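Local coordinates for T-lymphoma invasion and metastasis-inducing protein 1 (Homo sapiens, PDB 4K2P) that probably binds phosphoinositides and partner proteins such as Par-3 through its PH and coiled-coil region, in signalling linked to tight junctions, at residues 11-16 and 38-43; 49-54 and 63-68. The protein carries 5 engineered substitutions. One frame throughout, in Å; residues are numbered along the deposited sequence.

Interaction 1 (11-16 and 38-43)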
# COMPACT_ATOMS: atom_id res chain seq x y z
N ALA A 11 19.13 -2.21 6.68
CA ALA A 11 18.86 -2.78 8.00
C ALA A 11 19.06 -1.74 9.09
O ALA A 11 19.94 -0.89 8.98
CB ALA A 11 19.76 -3.99 8.24
N GLY A 12 18.25 -1.80 10.14
CA GLY A 12 18.37 -0.86 11.24
C GLY A 12 17.45 -1.18 12.40
O GLY A 12 16.53 -1.97 12.27
N ALA A 13 17.69 -0.54 13.53
CA ALA A 13 16.87 -0.71 14.71
C ALA A 13 15.62 0.16 14.59
O ALA A 13 15.72 1.36 14.37
CB ALA A 13 17.67 -0.36 15.96
N LEU A 14 14.46 -0.46 14.71
CA LEU A 14 13.17 0.22 14.60
C LEU A 14 12.24 -0.18 15.72
O LEU A 14 12.27 -1.33 16.17
CB LEU A 14 12.50 -0.11 13.27
CG LEU A 14 13.23 0.30 11.99
CD1 LEU A 14 12.56 -0.32 10.76
CD2 LEU A 14 13.28 1.82 11.89
N ALA A 15 11.42 0.76 16.18
CA ALA A 15 10.27 0.42 17.00
C ALA A 15 9.16 0.02 16.04
O ALA A 15 9.03 0.60 14.97
CB ALA A 15 9.84 1.59 17.87
N VAL A 16 8.37 -0.99 16.41
CA VAL A 16 7.41 -1.61 15.50
C VAL A 16 6.11 -1.91 16.23
O VAL A 16 6.12 -2.27 17.41
CB VAL A 16 7.95 -2.91 14.89
CG1 VAL A 16 6.98 -3.47 13.85
CG2 VAL A 16 9.33 -2.66 14.24
N HIS A 38 10.82 -3.14 20.02
CA HIS A 38 11.98 -2.86 19.18
C HIS A 38 12.52 -4.14 18.53
O HIS A 38 12.54 -5.22 19.12
CB HIS A 38 13.08 -2.15 19.99
CG HIS A 38 13.90 -3.05 20.85
ND1 HIS A 38 13.38 -3.76 21.91
CD2 HIS A 38 15.23 -3.33 20.83
CE1 HIS A 38 14.34 -4.45 22.49
NE2 HIS A 38 15.47 -4.21 21.85
N TYR A 39 12.96 -4.00 17.29
CA TYR A 39 13.58 -5.07 16.54
C TYR A 39 14.73 -4.52 15.74
O TYR A 39 14.75 -3.35 15.39
CB TYR A 39 12.59 -5.72 15.58
CG TYR A 39 11.45 -6.47 16.20
CD1 TYR A 39 11.61 -7.76 16.66
CD2 TYR A 39 10.19 -5.89 16.30
CE1 TYR A 39 10.56 -8.46 17.21
CE2 TYR A 39 9.13 -6.58 16.85
CZ TYR A 39 9.32 -7.86 17.30
OH TYR A 39 8.27 -8.55 17.86
N TRP A 40 15.69 -5.38 15.44
CA TRP A 40 16.57 -5.15 14.31
C TRP A 40 15.83 -5.62 13.05
O TRP A 40 15.46 -6.78 12.93
CB TRP A 40 17.88 -5.91 14.47
CG TRP A 40 18.86 -5.62 13.39
CD1 TRP A 40 19.19 -6.44 12.34
CD2 TRP A 40 19.64 -4.44 13.24
NE1 TRP A 40 20.13 -5.83 11.56
CE2 TRP A 40 20.43 -4.60 12.08
CE3 TRP A 40 19.76 -3.25 13.97
CZ2 TRP A 40 21.31 -3.62 11.64
CZ3 TRP A 40 20.64 -2.29 13.53
CH2 TRP A 40 21.40 -2.47 12.38
N VAL A 41 15.57 -4.70 12.13
CA VAL A 41 14.79 -5.00 10.95
C VAL A 41 15.70 -4.99 9.74
O VAL A 41 16.42 -4.04 9.53
CB VAL A 41 13.64 -3.99 10.77
CG1 VAL A 41 12.84 -4.29 9.49
CG2 VAL A 41 12.74 -4.03 11.98
N SER A 42 15.64 -6.05 8.94
CA SER A 42 16.53 -6.24 7.82
C SER A 42 15.74 -6.59 6.56
O SER A 42 15.03 -7.58 6.50
CB SER A 42 17.53 -7.35 8.13
OG SER A 42 18.44 -7.52 7.07
N LEU A 43 15.90 -5.76 5.54
CA LEU A 43 15.26 -5.95 4.25
C LEU A 43 16.16 -6.75 3.33
O LEU A 43 17.18 -6.25 2.87
CB LEU A 43 14.96 -4.58 3.63
CG LEU A 43 14.37 -4.56 2.22
CD1 LEU A 43 13.00 -5.20 2.20
CD2 LEU A 43 14.32 -3.13 1.70
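W40 holds its CG opposite the backbone N and beside the carbonyl carbon (chi1 -175°), and this lays the six-membered ring of its indole over the backbone of G12. The CA of G12 stands 3.7 Å from the centroid of that ring and 20° off its normal, a CH-pi contact in which the bare main chain of a glycine does the touching. Around it, A13 N approaches W40 CZ3 obliquely at 3.4 Å, and A11 CB packs against CZ2 at 3.8 Å. The contacts on the face of L14, V16, Y39 and V41 are between apolar atoms. L14 has its CG beside the backbone N, and an extended second torsion carries CD1 to V41 CB at 3.8 Å, the two side chains crossing at about a right angle. V16 places CG2 at the edge of the Y39 ring, near its plane and 3.9 Å from CD2.

Between the two faces, strands 11-16 and 38-43 run antiparallel, twisted to 144°. The hydrogen-bonded pairs are G12 with V41 and L14 with Y39, each closed by two bonds. Both bonds of L14 and Y39 and the one from V41 N to G12 O (2.9 Å) are nearly straight at the hydrogen, although V41 N stands tilted from the plane of the G12 carbonyl; G12 N to V41 O is more bent. V41 O takes G12 N in its carbonyl plane and also a CA-H...O contact from A11 CA at 3.1 Å.

This pairing belongs to the N-terminal sheet of the PH fold. Strand 98-102 borders the first strand, where A15 and Q102 share a backbone hydrogen bond, and strand 47-51 borders the second. Helix 106-128 covers the apolar face, its W112 touching both L14 and V41, while F50 and F101 pack against V16. Across the sheet, the W40 indole meets I59 of a loop.

Interaction 2 (49-54 and 63-68); sequences FFYESD and SIPKHA
The Y51 ring has P65 CB over one face, 4.3 Å from its centroid, and the main chain of S63 at its edge, where S63 O comes to 3.5 Å from CE2. The imidazole of H67 takes F50 CB over one face, 4.1 Å from the ring centroid. H67 and F50 have nearly parallel rings (19°), but they are slid so far apart that they barely overlap; H67 O and A68 CA border the F50 ring at its edge. F49 CD1 lies 3.8 Å from A68 CB and also touches P65 CG, the approach to the ring being oblique.

Two backbone bonds fasten the chains: F50 N to H67 O, and K66 N to F50 O at 2.8 Å, the latter noticeably bent at the hydrogen. A water accepts from E52 N and K66 NZ and donates to I64 O. The extended E52 chain crosses the doubly bent K66 at about a right angle, with OE1 4.0 Å from NZ, a long salt bridge. Were E52 replaced by an alanine, the K66 ammonium is likely to lose its carboxylate mate and the aliphatic part of K66 to be freer to turn. At this exposed edge, aromatic and proline packing and the backbone bonds carry the contact, and the ion pair is likely to add little.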
# COMPACT_ATOMS: atom_id res chain seq x y z
N PHE A 49 12.81 -8.97 7.68
CA PHE A 49 13.09 -9.92 8.75
C PHE A 49 13.28 -9.16 10.06
O PHE A 49 13.99 -8.16 10.12
CB PHE A 49 14.34 -10.73 8.42
CG PHE A 49 14.19 -11.60 7.21
CD1 PHE A 49 13.64 -12.86 7.31
CD2 PHE A 49 14.57 -11.14 5.96
CE1 PHE A 49 13.49 -13.67 6.19
CE2 PHE A 49 14.42 -11.94 4.83
CZ PHE A 49 13.88 -13.20 4.95
N PHE A 50 12.66 -9.67 11.11
CA PHE A 50 12.67 -9.03 12.42
C PHE A 50 13.44 -9.88 13.39
O PHE A 50 13.10 -11.04 13.60
CB PHE A 50 11.24 -8.81 12.91
CG PHE A 50 10.43 -7.89 12.04
CD1 PHE A 50 10.01 -8.29 10.79
CD2 PHE A 50 10.08 -6.63 12.48
CE1 PHE A 50 9.27 -7.44 9.99
CE2 PHE A 50 9.33 -5.78 11.68
CZ PHE A 50 8.93 -6.19 10.44
N TYR A 51 14.49 -9.30 13.98
CA TYR A 51 15.39 -10.00 14.90
C TYR A 51 15.31 -9.35 16.29
O TYR A 51 15.21 -8.13 16.40
CB TYR A 51 16.84 -9.94 14.42
CG TYR A 51 17.14 -10.55 13.06
CD1 TYR A 51 16.96 -9.82 11.89
CD2 TYR A 51 17.66 -11.83 12.96
CE1 TYR A 51 17.26 -10.37 10.65
CE2 TYR A 51 17.97 -12.39 11.73
CZ TYR A 51 17.77 -11.65 10.58
OH TYR A 51 18.07 -12.21 9.36
N GLU A 52 15.36 -10.17 17.34
CA GLU A 52 15.51 -9.65 18.70
C GLU A 52 16.95 -9.76 19.16
O GLU A 52 17.64 -10.74 18.87
CB GLU A 52 14.60 -10.40 19.68
CG GLU A 52 13.12 -10.09 19.50
CD GLU A 52 12.25 -10.79 20.54
OE1 GLU A 52 12.79 -11.54 21.38
OE2 GLU A 52 11.02 -10.59 20.50
N SER A 53 17.40 -8.75 19.90
CA SER A 53 18.72 -8.78 20.53
C SER A 53 18.73 -9.70 21.74
O SER A 53 17.79 -9.70 22.53
CB SER A 53 19.14 -7.37 20.93
OG SER A 53 20.44 -7.38 21.48
N ASP A 54 19.80 -10.48 21.90
CA ASP A 54 19.99 -11.30 23.10
C ASP A 54 20.78 -10.52 24.16
O ASP A 54 21.13 -11.06 25.22
CB ASP A 54 20.69 -12.62 22.77
CG ASP A 54 22.14 -12.43 22.34
OD1 ASP A 54 22.57 -11.28 22.14
OD2 ASP A 54 22.85 -13.45 22.19
N SER A 63 22.13 -15.32 12.54
CA SER A 63 21.03 -15.06 13.46
C SER A 63 19.71 -15.54 12.87
O SER A 63 19.52 -15.52 11.65
CB SER A 63 20.96 -13.57 13.79
OG SER A 63 22.10 -13.16 14.54
N ILE A 64 18.80 -15.96 13.74
CA ILE A 64 17.51 -16.48 13.33
C ILE A 64 16.41 -15.45 13.60
O ILE A 64 16.20 -15.07 14.74
CB ILE A 64 17.19 -17.79 14.09
CG1 ILE A 64 18.31 -18.83 13.86
CG2 ILE A 64 15.84 -18.36 13.67
CD1 ILE A 64 18.52 -19.23 12.40
N PRO A 65 15.69 -15.02 12.55
CA PRO A 65 14.61 -14.04 12.76
C PRO A 65 13.44 -14.59 13.59
O PRO A 65 13.14 -15.77 13.51
CB PRO A 65 14.14 -13.73 11.33
CG PRO A 65 14.53 -14.89 10.52
CD PRO A 65 15.77 -15.45 11.14
N LYS A 66 12.81 -13.73 14.39
CA LYS A 66 11.59 -14.10 15.09
C LYS A 66 10.44 -14.29 14.12
O LYS A 66 9.67 -15.24 14.23
CB LYS A 66 11.23 -13.05 16.15
CG LYS A 66 12.19 -13.01 17.33
CD LYS A 66 12.13 -14.31 18.13
CE LYS A 66 13.06 -14.29 19.34
NZ LYS A 66 14.50 -14.22 18.96
N HIS A 67 10.31 -13.36 13.19
CA HIS A 67 9.31 -13.49 12.13
C HIS A 67 9.68 -12.65 10.92
O HIS A 67 10.69 -11.94 10.92
CB HIS A 67 7.92 -13.11 12.66
CG HIS A 67 7.90 -11.84 13.44
ND1 HIS A 67 8.18 -11.80 14.79
CD2 HIS A 67 7.64 -10.57 13.07
CE1 HIS A 67 8.09 -10.55 15.22
NE2 HIS A 67 7.77 -9.78 14.19
N ALA A 68 8.87 -12.75 9.87
CA ALA A 68 9.14 -12.08 8.61
C ALA A 68 7.85 -11.56 7.99
O ALA A 68 6.80 -12.19 8.11
CB ALA A 68 9.84 -13.03 7.65
O HOH W 1 16.01 -12.89 16.50

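Interactions 1 and 2 lie in one antiparallel sheet of the PH domain, joined where strand 37-44 pairs with strand 47-51: S42 O meets F49 N and W40 O meets Y51 N in probable hydrogen bonds, both 2.9 Å. Interaction 1 is partly buried, with one side turned to helix 106-128, and its contacts are backbone bonds, apolar packing and the indole over glycine. Interaction 2 is a surface contact farther from the centre of the chain; its strand pairing is shorter, and water, a long ion pair and proline take part. Y39 and H67, one from each, pack their rings edge-to-face and so link the two.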